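Long-range contacts in tailspike protein (PDB 3RIQ), which probably binds Salmonella lipopolysaccharide as the receptor-recognition tailspike of phage 9NA and cleaves it as an endorhamnosidase: residues Asn283-Ser288 with Phe304-Gln309; Gly279-Ala284 with Gly324-Gly329; Leu221-Asp226 with Lys249-Glu254; Ser259-Arg264 with Val293-Leu298; Glu194-Thr199 with Asn253-Arg258. One frame throughout, in Å; residues are numbered along the deposited sequence.

Interaction 1 (Asn283-Ser288 with Phe304-Gln309)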
# COMPACT_ATOMS: atom_id res chain seq x y z
N ASN A 283 8.33 15.12 14.21
CA ASN A 283 7.88 15.88 15.37
C ASN A 283 8.16 17.37 15.20
O ASN A 283 9.12 17.76 14.50
CB ASN A 283 8.62 15.38 16.63
CG ASN A 283 8.09 14.02 17.10
OD1 ASN A 283 7.29 13.95 18.05
ND2 ASN A 283 8.53 12.95 16.44
N ALA A 284 7.38 18.19 15.90
CA ALA A 284 7.56 19.66 15.86
C ALA A 284 7.97 20.23 17.22
O ALA A 284 8.75 21.17 17.25
CB ALA A 284 6.29 20.34 15.35
N ASP A 285 7.46 19.67 18.33
CA ASP A 285 7.88 20.07 19.67
C ASP A 285 8.72 18.96 20.31
O ASP A 285 8.44 17.76 20.10
CB ASP A 285 6.66 20.32 20.57
CG ASP A 285 5.89 21.57 20.20
OD1 ASP A 285 6.52 22.57 19.76
OD2 ASP A 285 4.64 21.54 20.31
N THR A 286 9.69 19.33 21.14
CA THR A 286 10.48 18.33 21.85
C THR A 286 10.96 18.90 23.19
O THR A 286 11.07 20.13 23.33
CB THR A 286 11.68 17.81 21.02
OG1 THR A 286 12.23 16.65 21.64
CG2 THR A 286 12.79 18.86 20.88
N GLY A 287 11.19 18.03 24.18
CA GLY A 287 11.70 18.50 25.48
C GLY A 287 10.62 19.23 26.26
O GLY A 287 9.42 18.99 26.05
N SER A 288 11.03 20.15 27.14
CA SER A 288 10.09 20.86 28.02
C SER A 288 9.46 22.04 27.31
O SER A 288 10.13 22.70 26.52
CB SER A 288 10.82 21.38 29.27
OG SER A 288 11.49 20.32 29.94
N PHE A 304 3.18 19.64 21.80
CA PHE A 304 2.97 18.38 21.05
C PHE A 304 1.69 18.40 20.23
O PHE A 304 1.37 17.41 19.60
CB PHE A 304 3.01 17.10 21.92
CG PHE A 304 4.26 16.93 22.73
CD1 PHE A 304 5.52 16.98 22.12
CD2 PHE A 304 4.19 16.70 24.12
CE1 PHE A 304 6.69 16.79 22.87
CE2 PHE A 304 5.36 16.50 24.91
CZ PHE A 304 6.61 16.55 24.28
N GLN A 305 0.96 19.52 20.23
CA GLN A 305 -0.36 19.55 19.58
C GLN A 305 -0.50 20.60 18.47
O GLN A 305 -1.61 21.06 18.15
CB GLN A 305 -1.47 19.71 20.64
CG GLN A 305 -1.42 18.60 21.68
CD GLN A 305 -2.55 18.64 22.67
OE1 GLN A 305 -3.36 19.58 22.72
NE2 GLN A 305 -2.61 17.60 23.51
N LEU A 306 0.61 20.98 17.85
CA LEU A 306 0.51 21.93 16.73
C LEU A 306 -0.26 21.30 15.58
O LEU A 306 -0.13 20.09 15.35
CB LEU A 306 1.92 22.34 16.24
CG LEU A 306 2.68 23.26 17.21
CD1 LEU A 306 4.19 23.32 16.89
CD2 LEU A 306 2.03 24.67 17.19
N PRO A 307 -0.99 22.11 14.79
CA PRO A 307 -1.74 21.55 13.67
C PRO A 307 -0.86 21.35 12.43
O PRO A 307 -0.97 22.05 11.42
CB PRO A 307 -2.88 22.56 13.47
CG PRO A 307 -2.19 23.92 13.76
CD PRO A 307 -1.23 23.57 14.93
N THR A 308 0.04 20.39 12.53
CA THR A 308 1.03 20.20 11.47
C THR A 308 0.42 19.69 10.16
O THR A 308 0.94 20.03 9.09
CB THR A 308 2.18 19.30 11.94
OG1 THR A 308 1.65 18.13 12.60
CG2 THR A 308 3.05 20.07 12.95
N GLN A 309 -0.64 18.86 10.22
CA GLN A 309 -1.35 18.41 8.99
C GLN A 309 -0.40 17.78 7.97
O GLN A 309 -0.52 18.02 6.77
CB GLN A 309 -2.08 19.58 8.32
CG GLN A 309 -3.29 20.14 9.10
CD GLN A 309 -4.24 20.92 8.17
OE1 GLN A 309 -4.94 20.32 7.33
NE2 GLN A 309 -4.22 22.23 8.27
O HOH W 1 3.44 20.01 18.14
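D285 and F304 meet where the two ends of a long excursion between strands 281-282 and 311-318 come back together. The backbone N of F304 gives a hydrogen bond to OD2 of D285, N to OD2 2.8 Å, at 160°. It uses the anti lone pair of that oxygen. Water 1 donates to the same OD2 at 2.9 Å and accepts from L306 N at 3.0 Å. OD2 of D285 thus reaches F304 N directly and L306 N through the water. The F304 ring lies with an edge against the D285 backbone, CE1 to O 3.4 Å, and that oxygen is in the ring plane. D285 CG sits beside its own backbone N (chi1 -71°). The carboxylate is thereby carried across L306 at about a right angle, with OD1 3.8 Å from L306 CD1. A284 CB packs 4.0 Å from both L306 CD1 and T308 CG2. T308 turns its hydroxyl elsewhere, to OD1 of N332.

A second shell holds the carboxylate. R261 NE makes a salt bridge to OD1, and R292 NH2 makes one to OD2. With salt bridges at both oxygens, and a backbone N-H and a water also on OD2, the buried carboxylate is probably fixed in rotation.

Interaction 2 (Gly279-Ala284 with Gly324-Gly329)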
# COMPACT_ATOMS: atom_id res chain seq x y z
N GLY A 279 12.99 5.78 12.89
CA GLY A 279 12.80 5.47 11.46
C GLY A 279 12.33 6.66 10.64
O GLY A 279 12.82 6.90 9.52
N ILE A 280 11.34 7.38 11.15
CA ILE A 280 11.10 8.75 10.71
C ILE A 280 10.87 9.54 11.99
O ILE A 280 10.36 8.99 12.97
CB ILE A 280 9.86 8.88 9.75
CG1 ILE A 280 8.53 8.50 10.43
CG2 ILE A 280 10.08 8.08 8.47
CD1 ILE A 280 7.31 8.69 9.54
N ASP A 281 11.25 10.82 11.97
CA ASP A 281 11.02 11.71 13.14
C ASP A 281 10.24 12.90 12.60
O ASP A 281 10.85 13.87 12.12
CB ASP A 281 12.36 12.19 13.74
CG ASP A 281 12.16 13.24 14.82
OD1 ASP A 281 10.99 13.46 15.24
OD2 ASP A 281 13.18 13.84 15.27
N VAL A 282 8.92 12.82 12.63
CA VAL A 282 8.09 13.91 12.11
C VAL A 282 7.46 14.60 13.32
O VAL A 282 6.24 14.61 13.49
CB VAL A 282 7.04 13.40 11.09
CG1 VAL A 282 6.28 14.58 10.45
CG2 VAL A 282 7.74 12.60 9.96
N ASN A 283 8.33 15.12 14.21
CA ASN A 283 7.88 15.88 15.37
C ASN A 283 8.16 17.37 15.20
O ASN A 283 9.12 17.76 14.50
CB ASN A 283 8.62 15.38 16.63
CG ASN A 283 8.09 14.02 17.10
OD1 ASN A 283 7.29 13.95 18.05
ND2 ASN A 283 8.53 12.95 16.44
N ALA A 284 7.38 18.19 15.90
CA ALA A 284 7.56 19.66 15.86
C ALA A 284 7.97 20.23 17.22
O ALA A 284 8.75 21.17 17.25
CB ALA A 284 6.29 20.34 15.35
N GLY A 324 10.34 3.08 15.86
CA GLY A 324 10.20 2.61 14.48
C GLY A 324 9.70 3.70 13.54
O GLY A 324 10.19 3.81 12.41
N ALA A 325 8.75 4.51 13.99
CA ALA A 325 8.21 5.67 13.21
C ALA A 325 7.41 6.46 14.22
O ALA A 325 6.62 5.88 15.00
CB ALA A 325 7.28 5.20 12.08
N TRP A 326 7.59 7.78 14.23
CA TRP A 326 6.79 8.61 15.13
C TRP A 326 6.60 10.04 14.66
O TRP A 326 7.29 10.54 13.74
CB TRP A 326 7.30 8.57 16.57
CG TRP A 326 8.51 9.41 16.95
CD1 TRP A 326 9.65 9.66 16.21
CD2 TRP A 326 8.72 10.01 18.24
NE1 TRP A 326 10.56 10.41 16.98
CE2 TRP A 326 10.01 10.64 18.22
CE3 TRP A 326 7.96 10.07 19.42
CZ2 TRP A 326 10.53 11.31 19.34
CZ3 TRP A 326 8.48 10.73 20.54
CH2 TRP A 326 9.75 11.34 20.49
N TRP A 327 5.63 10.67 15.31
CA TRP A 327 5.20 12.04 14.98
C TRP A 327 4.51 12.65 16.19
O TRP A 327 4.11 11.92 17.12
CB TRP A 327 4.22 12.06 13.77
CG TRP A 327 3.02 11.16 13.99
CD1 TRP A 327 1.83 11.50 14.60
CD2 TRP A 327 2.93 9.78 13.67
NE1 TRP A 327 0.99 10.39 14.66
CE2 TRP A 327 1.64 9.32 14.10
CE3 TRP A 327 3.81 8.86 13.06
CZ2 TRP A 327 1.24 7.97 13.96
CZ3 TRP A 327 3.40 7.56 12.88
CH2 TRP A 327 2.11 7.12 13.32
N ASP A 328 4.40 13.97 16.18
CA ASP A 328 3.50 14.67 17.14
C ASP A 328 2.54 15.54 16.32
O ASP A 328 2.40 15.37 15.11
CB ASP A 328 4.27 15.49 18.21
CG ASP A 328 4.87 16.78 17.64
OD1 ASP A 328 5.04 16.84 16.40
OD2 ASP A 328 5.15 17.73 18.43
N GLY A 329 1.94 16.51 16.98
CA GLY A 329 1.01 17.43 16.35
C GLY A 329 -0.36 16.80 16.15
O GLY A 329 -0.67 15.71 16.67
O HOH W 2 4.56 17.09 13.49
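V282 and W326 lie at the tight centre of this contact, where two short strands run parallel. V282 N bonds to W326 O at 3.0 Å, and W326 N bonds to I280 O at 3.3 Å. D328 N to V282 O continues the ladder, but weakly. On the face of V282 and W327 the packing is apolar and buried, and V282 CB faces W327 CB. Next to this pair, I280 CG1 touches A325 CB at 3.9 Å. I280 and V282 also rest on I312 of strand 311-318. These are successive rungs of the right-handed parallel beta-helix known from the P22 tailspike family.

The face of D281 and W326 is the more open one: W326 is partly exposed to solvent. N283 reaches over its indole. ND2 stands 3.2 Å above the ring plane, offset to the rim, with the amide tilted 54° from the ring. D281 OD1 accepts from this ND2 at 2.8 Å, which holds the amide in place. At the strand end, D328 CG stands between its own backbone N and carbonyl carbon (chi1 74°). From there OD1 takes A284 N at 2.7 Å, from above the carboxylate plane. The other oxygen, OD2, goes to the backbone N of D285.

Interaction 3 (Leu221-Asp226 with Lys249-Glu254)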
# COMPACT_ATOMS: atom_id res chain seq x y z
N LEU A 221 16.48 16.74 6.05
CA LEU A 221 16.12 17.54 7.22
C LEU A 221 15.41 18.83 6.79
O LEU A 221 15.91 19.54 5.89
CB LEU A 221 17.40 17.88 8.01
CG LEU A 221 17.20 18.80 9.22
CD1 LEU A 221 16.42 18.07 10.31
CD2 LEU A 221 18.53 19.24 9.76
N PHE A 222 14.25 19.08 7.37
CA PHE A 222 13.44 20.31 7.10
C PHE A 222 13.47 21.28 8.28
O PHE A 222 13.26 20.86 9.43
CB PHE A 222 11.98 19.95 6.81
CG PHE A 222 11.80 19.17 5.54
CD1 PHE A 222 11.54 19.81 4.32
CD2 PHE A 222 11.97 17.78 5.53
CE1 PHE A 222 11.41 19.09 3.13
CE2 PHE A 222 11.84 17.06 4.33
CZ PHE A 222 11.58 17.71 3.14
N ILE A 223 13.75 22.56 7.99
CA ILE A 223 13.75 23.62 8.99
C ILE A 223 12.87 24.77 8.50
O ILE A 223 13.16 25.36 7.44
CB ILE A 223 15.22 24.12 9.20
CG1 ILE A 223 16.04 23.03 9.89
CG2 ILE A 223 15.27 25.46 9.98
CD1 ILE A 223 17.59 23.23 9.76
N ARG A 224 11.79 25.05 9.23
CA ARG A 224 10.85 26.14 8.89
C ARG A 224 10.35 26.04 7.44
O ARG A 224 10.41 27.03 6.66
CB ARG A 224 11.43 27.56 9.20
CG ARG A 224 10.33 28.59 9.38
CD ARG A 224 10.89 29.99 9.78
NE ARG A 224 9.77 30.95 9.88
CZ ARG A 224 9.00 31.11 10.96
NH1 ARG A 224 9.24 30.44 12.09
NH2 ARG A 224 8.00 32.01 10.94
N ASN A 225 9.89 24.84 7.07
CA ASN A 225 9.22 24.61 5.78
C ASN A 225 7.72 24.39 6.00
O ASN A 225 7.32 23.78 7.00
CB ASN A 225 9.82 23.41 5.02
CG ASN A 225 11.07 23.78 4.22
OD1 ASN A 225 11.13 23.55 2.99
ND2 ASN A 225 12.09 24.35 4.89
N ASP A 226 6.91 24.91 5.08
CA ASP A 226 5.45 24.71 5.09
C ASP A 226 5.02 24.42 3.67
O ASP A 226 5.18 25.28 2.77
CB ASP A 226 4.78 25.97 5.64
CG ASP A 226 3.27 25.82 5.81
OD1 ASP A 226 2.66 24.85 5.28
OD2 ASP A 226 2.69 26.71 6.51
N LYS A 249 13.74 13.78 8.93
CA LYS A 249 13.39 14.56 10.14
C LYS A 249 12.82 15.92 9.84
O LYS A 249 13.34 16.64 8.96
CB LYS A 249 14.67 14.76 10.99
CG LYS A 249 14.48 15.58 12.27
CD LYS A 249 15.72 15.56 13.17
CE LYS A 249 15.52 16.53 14.33
NZ LYS A 249 16.77 16.77 15.17
N THR A 250 11.77 16.29 10.59
CA THR A 250 11.33 17.68 10.68
C THR A 250 11.93 18.23 11.97
O THR A 250 11.75 17.66 13.04
CB THR A 250 9.81 17.80 10.66
OG1 THR A 250 9.24 16.98 11.70
CG2 THR A 250 9.25 17.34 9.33
N TYR A 251 12.66 19.34 11.88
CA TYR A 251 13.30 19.92 13.06
C TYR A 251 12.25 20.37 14.09
O TYR A 251 11.14 20.77 13.75
CB TYR A 251 14.21 21.11 12.63
CG TYR A 251 15.39 21.40 13.57
CD1 TYR A 251 16.64 20.83 13.36
CD2 TYR A 251 15.25 22.27 14.64
CE1 TYR A 251 17.69 21.08 14.22
CE2 TYR A 251 16.29 22.53 15.50
CZ TYR A 251 17.51 21.94 15.29
OH TYR A 251 18.58 22.21 16.13
N GLN A 252 12.65 20.32 15.36
CA GLN A 252 11.83 20.77 16.49
C GLN A 252 12.29 22.06 17.16
O GLN A 252 13.46 22.38 17.17
CB GLN A 252 11.75 19.67 17.54
CG GLN A 252 11.06 18.37 17.04
CD GLN A 252 12.02 17.23 16.84
OE1 GLN A 252 12.83 16.94 17.70
NE2 GLN A 252 11.92 16.57 15.74
N ASN A 253 11.35 22.78 17.74
CA ASN A 253 11.66 23.95 18.56
C ASN A 253 12.35 25.07 17.76
O ASN A 253 11.95 25.30 16.65
CB ASN A 253 12.44 23.55 19.83
CG ASN A 253 11.67 22.55 20.72
OD1 ASN A 253 10.60 22.07 20.38
ND2 ASN A 253 12.24 22.26 21.87
N GLU A 254 13.35 25.75 18.31
CA GLU A 254 13.93 26.96 17.70
C GLU A 254 15.38 26.71 17.28
O GLU A 254 16.06 25.90 17.88
CB GLU A 254 13.93 28.14 18.70
CG GLU A 254 12.64 29.00 18.72
CD GLU A 254 11.48 28.33 19.44
OE1 GLU A 254 11.70 27.71 20.52
OE2 GLU A 254 10.34 28.47 18.97
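L221 and K249 lie side by side and point the same way, as equivalent positions on neighbouring rungs of a parallel beta-helix do. Strand 220-223 runs parallel to strand 249-250, with L221 paired to K249 and F222 to T250. Two backbone bonds join them. F222 N gives to K249 O at 3.1 Å, and Y251 N gives to F222 O at 2.9 Å. Both are nearly straight.

On the face of L221, its CD1 touches CG of K249 at 3.7 Å. The lysine chain is extended all the way and passes alongside the leucine with its methylenes. L221 CG lies opposite its own backbone N (chi1 176°), which carries CD1 over to the second strand. There CD1 also meets the edge of the Y251 ring, near its plane, at 4.1 Å from Y251 CD1. I223 runs next to Y251 in the same direction. Its CG1 packs on Y251 CB at 3.8 Å. The aromatic side chain therefore borders two aliphatic groups from the first strand.

The opposite face holds F222 and T250, both buried. The F222 ring stands with an edge to the K249 carbonyl oxygen. T250 turns its hydroxyl to N283 O, and T250 packs on V282 of the next rung. K249 touches D281 of that rung in turn. Just past the strand, N225 ND2 bonds to I223 O at 2.9 Å, approaching from above the carbonyl plane, 61° out of it.

Interaction 4 (Ser259-Arg264 with Val293-Leu298)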
# COMPACT_ATOMS: atom_id res chain seq x y z
N SER A 259 11.44 29.77 15.53
CA SER A 259 10.90 28.42 15.32
C SER A 259 11.40 27.79 14.02
O SER A 259 11.32 28.42 12.94
CB SER A 259 9.36 28.45 15.30
OG SER A 259 8.87 27.12 15.06
N ALA A 260 11.90 26.56 14.12
CA ALA A 260 12.45 25.80 13.01
C ALA A 260 11.51 24.67 12.59
O ALA A 260 11.90 23.73 11.89
CB ALA A 260 13.81 25.21 13.46
N ARG A 261 10.28 24.73 13.09
CA ARG A 261 9.28 23.68 12.90
C ARG A 261 8.76 23.64 11.46
O ARG A 261 9.19 24.42 10.61
CB ARG A 261 8.14 23.90 13.89
CG ARG A 261 8.60 23.77 15.36
CD ARG A 261 7.46 24.19 16.27
NE ARG A 261 7.75 24.06 17.70
CZ ARG A 261 8.31 25.00 18.46
NH1 ARG A 261 8.71 26.17 17.93
NH2 ARG A 261 8.48 24.78 19.77
N ASN A 262 7.85 22.71 11.18
CA ASN A 262 7.42 22.43 9.80
C ASN A 262 5.97 21.99 9.74
O ASN A 262 5.49 21.37 10.68
CB ASN A 262 8.30 21.33 9.18
CG ASN A 262 9.77 21.68 9.24
OD1 ASN A 262 10.30 22.28 8.30
ND2 ASN A 262 10.44 21.31 10.36
N TYR A 263 5.33 22.27 8.60
CA TYR A 263 3.90 22.07 8.41
C TYR A 263 3.58 21.55 7.04
O TYR A 263 4.27 21.87 6.06
CB TYR A 263 3.13 23.42 8.56
CG TYR A 263 3.10 23.93 9.99
CD1 TYR A 263 2.02 23.65 10.83
CD2 TYR A 263 4.15 24.70 10.50
CE1 TYR A 263 1.99 24.08 12.15
CE2 TYR A 263 4.13 25.15 11.81
CZ TYR A 263 3.04 24.83 12.64
OH TYR A 263 3.01 25.26 13.93
N ARG A 264 2.53 20.73 6.97
CA ARG A 264 1.91 20.42 5.68
C ARG A 264 2.83 19.83 4.61
O ARG A 264 2.83 20.26 3.43
CB ARG A 264 1.13 21.66 5.16
CG ARG A 264 -0.06 21.96 6.08
CD ARG A 264 -0.90 23.15 5.61
NE ARG A 264 -0.19 24.43 5.63
CZ ARG A 264 -0.80 25.62 5.64
NH1 ARG A 264 -2.12 25.70 5.59
NH2 ARG A 264 -0.07 26.73 5.67
N VAL A 293 8.55 30.94 19.09
CA VAL A 293 8.88 32.23 18.51
C VAL A 293 8.59 32.21 17.01
O VAL A 293 9.15 31.39 16.27
CB VAL A 293 10.37 32.59 18.75
CG1 VAL A 293 10.64 33.98 18.23
CG2 VAL A 293 10.71 32.54 20.25
N ASP A 294 7.73 33.13 16.56
CA ASP A 294 7.30 33.24 15.14
C ASP A 294 6.62 31.90 14.72
O ASP A 294 6.91 31.30 13.67
CB ASP A 294 8.47 33.62 14.21
CG ASP A 294 9.05 34.99 14.53
OD1 ASP A 294 8.30 35.90 14.96
OD2 ASP A 294 10.27 35.15 14.35
N ASP A 295 5.72 31.44 15.59
CA ASP A 295 4.95 30.23 15.37
C ASP A 295 3.74 30.36 16.29
O ASP A 295 3.61 31.35 17.06
CB ASP A 295 5.78 28.97 15.71
CG ASP A 295 5.40 27.76 14.88
OD1 ASP A 295 4.21 27.58 14.60
OD2 ASP A 295 6.32 26.96 14.53
N TYR A 296 2.85 29.38 16.27
CA TYR A 296 1.72 29.41 17.20
C TYR A 296 2.18 29.41 18.66
O TYR A 296 3.13 28.71 19.04
CB TYR A 296 0.82 28.19 17.02
CG TYR A 296 0.07 28.13 15.70
CD1 TYR A 296 -1.02 28.97 15.45
CD2 TYR A 296 0.46 27.25 14.70
CE1 TYR A 296 -1.73 28.92 14.26
CE2 TYR A 296 -0.25 27.19 13.49
CZ TYR A 296 -1.33 28.04 13.28
OH TYR A 296 -2.03 28.00 12.07
N THR A 297 1.49 30.20 19.49
CA THR A 297 1.81 30.26 20.92
C THR A 297 1.36 28.99 21.67
O THR A 297 0.51 28.23 21.17
CB THR A 297 1.15 31.48 21.59
OG1 THR A 297 -0.27 31.32 21.56
CG2 THR A 297 1.52 32.77 20.86
N LEU A 298 1.89 28.80 22.88
CA LEU A 298 1.43 27.73 23.76
C LEU A 298 -0.07 27.85 24.04
O LEU A 298 -0.79 26.84 24.14
CB LEU A 298 2.22 27.71 25.07
CG LEU A 298 3.71 27.40 24.95
CD1 LEU A 298 4.39 27.58 26.31
CD2 LEU A 298 3.96 26.00 24.38
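S259 and V293 are joined by one backbone bond, S259 N to V293 O 2.9 Å at 156°, and the touching parts run 32° apart. Beyond it, the D295 carboxylate does most of the linking. S259 OG donates to D295 OD2 at 2.6 Å, on the anti lone pair. The serine hydroxyl lies opposite its backbone N (chi1 179°), which places OG in front of the carboxylate. Y263 comes from the opposite direction. Its OH donates to D295 OD1 at 2.7 Å, on the syn side and slightly out of the plane. The same OD1 takes Y296 N on its anti lone pair at 2.8 Å. The Y263 hydroxyl also sits at the edge of the Y296 ring, OH to CD2 3.3 Å.

R261 lies next to this group without bridging to it. Its CD is 3.5 Å from D295 OD2, and its guanidinium is nearly perpendicular to the carboxylate. NH1 instead bonds to S259 OG at 3.0 Å, which helps position that hydroxyl. NE and NH1 form salt bridges to D285 and E254.

The result is a polar junction between two loops that leave a parallel beta-helix: the one before strand 266-273 and the long excursion after strand 281-282.

Interaction 5 (Glu194-Thr199 with Asn253-Arg258)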
# COMPACT_ATOMS: atom_id res chain seq x y z
N GLU A 194 17.04 24.67 4.89
CA GLU A 194 17.22 25.51 6.08
C GLU A 194 16.58 26.87 5.86
O GLU A 194 17.16 27.70 5.15
CB GLU A 194 18.72 25.67 6.33
CG GLU A 194 19.09 26.50 7.54
CD GLU A 194 20.57 26.79 7.58
OE1 GLU A 194 21.14 27.16 6.57
OE2 GLU A 194 21.18 26.64 8.63
N ASN A 195 15.39 27.11 6.44
CA ASN A 195 14.65 28.36 6.18
C ASN A 195 14.34 29.21 7.41
O ASN A 195 13.50 30.09 7.37
CB ASN A 195 13.37 28.08 5.37
CG ASN A 195 13.67 27.54 3.98
OD1 ASN A 195 14.02 26.39 3.83
ND2 ASN A 195 13.58 28.38 2.98
N HIS A 196 15.06 29.01 8.51
CA HIS A 196 14.72 29.76 9.72
C HIS A 196 15.29 31.19 9.79
O HIS A 196 14.98 31.90 10.73
CB HIS A 196 15.18 29.01 10.96
CG HIS A 196 16.67 28.96 11.05
ND1 HIS A 196 17.44 28.29 10.12
CD2 HIS A 196 17.54 29.54 11.91
CE1 HIS A 196 18.72 28.46 10.41
NE2 HIS A 196 18.80 29.21 11.50
N HIS A 197 16.11 31.60 8.83
CA HIS A 197 16.72 32.94 8.90
C HIS A 197 15.72 34.06 8.70
O HIS A 197 16.03 35.20 9.00
CB HIS A 197 17.90 33.13 7.94
CG HIS A 197 19.10 32.29 8.26
ND1 HIS A 197 19.83 31.64 7.29
CD2 HIS A 197 19.74 32.05 9.43
CE1 HIS A 197 20.84 30.99 7.86
NE2 HIS A 197 20.81 31.24 9.15
N THR A 198 14.53 33.79 8.17
CA THR A 198 13.49 34.83 8.12
C THR A 198 12.16 34.30 8.63
O THR A 198 12.04 33.10 8.85
CB THR A 198 13.27 35.45 6.70
OG1 THR A 198 12.44 34.61 5.90
CG2 THR A 198 14.60 35.69 5.99
N THR A 199 11.16 35.18 8.80
CA THR A 199 9.83 34.72 9.21
C THR A 199 9.04 34.03 8.10
O THR A 199 8.04 33.39 8.40
CB THR A 199 9.00 35.89 9.76
OG1 THR A 199 9.00 36.93 8.76
CG2 THR A 199 9.58 36.42 11.11
N ASN A 253 11.35 22.78 17.74
CA ASN A 253 11.66 23.95 18.56
C ASN A 253 12.35 25.07 17.76
O ASN A 253 11.95 25.30 16.65
CB ASN A 253 12.44 23.55 19.83
CG ASN A 253 11.67 22.55 20.72
OD1 ASN A 253 10.60 22.07 20.38
ND2 ASN A 253 12.24 22.26 21.87
N GLU A 254 13.35 25.75 18.31
CA GLU A 254 13.93 26.96 17.70
C GLU A 254 15.38 26.71 17.28
O GLU A 254 16.06 25.90 17.88
CB GLU A 254 13.93 28.14 18.70
CG GLU A 254 12.64 29.00 18.72
CD GLU A 254 11.48 28.33 19.44
OE1 GLU A 254 11.70 27.71 20.52
OE2 GLU A 254 10.34 28.47 18.97
N ILE A 255 15.84 27.45 16.26
CA ILE A 255 17.28 27.59 15.96
C ILE A 255 17.57 29.08 15.95
O ILE A 255 16.85 29.86 15.29
CB ILE A 255 17.66 27.02 14.58
CG1 ILE A 255 17.42 25.52 14.54
CG2 ILE A 255 19.16 27.32 14.30
CD1 ILE A 255 17.53 24.92 13.13
N GLY A 256 18.59 29.48 16.72
CA GLY A 256 19.04 30.87 16.71
C GLY A 256 17.96 31.84 17.18
O GLY A 256 18.03 33.03 16.89
N GLY A 257 16.95 31.32 17.88
CA GLY A 257 15.85 32.14 18.34
C GLY A 257 14.58 32.22 17.52
O GLY A 257 13.67 32.97 17.87
N ARG A 258 14.49 31.45 16.44
CA ARG A 258 13.23 31.40 15.65
C ARG A 258 12.75 29.97 15.48
O ARG A 258 13.58 29.05 15.28
CB ARG A 258 13.41 32.05 14.27
CG ARG A 258 12.12 32.00 13.41
CD ARG A 258 12.16 32.82 12.15
NE ARG A 258 12.10 34.23 12.50
CZ ARG A 258 13.08 35.11 12.27
NH1 ARG A 258 14.19 34.75 11.64
NH2 ARG A 258 12.94 36.37 12.67
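H196 and R258 mark a surface contact between two loops at one side of the beta-helix. The loop 194-199 follows strand 184-194. Residues 253-258 form most of a small hairpin. R258 carries most of the polar part of the contact. Its NH1 donates to H196 O at 3.1 Å and 168°. That oxygen lies in the guanidinium plane, at its edge. The chain runs straight from the backbone and bends at chi3 (-72°), which brings one face of the guanidinium against the backbone of T198 and T199. T199 N stands over the centre of the guanidinium, 3.9 Å above the plane. T199 CG2 touches R258 NE at 3.6 Å. NE itself forms a salt bridge to D294 in a third loop.

The hairpin is a two-residue beta hairpin with a type I' turn from I255 to R258. I255 N bonds to R258 O at 2.9 Å, and R258 N to I255 O at 3.1 Å. The turn passes through G256 and G257, both at positive phi. It thereby sets I255 and R258 side by side, both facing the loop 194-199.

I255 meets the histidine. It crosses H196 at about a right angle, and its CB lies over the imidazole face, 4.0 Å from the ring centroid, as a CH-pi contact. CG2 comes nearer still, 3.4 Å from H196 NE2. H196 lies in a type I turn from N195 to T198, and its side chain also rests on I223. The exposed H197 bonds through NE2 to a glycerol, probably from the crystallisation liquor.

Along the chain, interaction 5 opens first, at 194-199, and closes at 253-258. Interaction 3 lies within that span, and both end on the same stretch, sharing N253 and E254. Interaction 4 then opens at 259-264. Before it closes at 293-298, interactions 2 and 1 begin on a common stretch, sharing N283 and A284. Interaction 4 therefore crosses both. Interaction 1 closes at 304-309, inside the span of interaction 2, which closes last at 324-329. Interaction 3 pairs strand 220-223 with 249-250, and interaction 2 pairs 281-282 with 326-327; the two middle strands are themselves neighbours. Interaction 1 closes one loop on itself; interactions 4 and 5 join different loops.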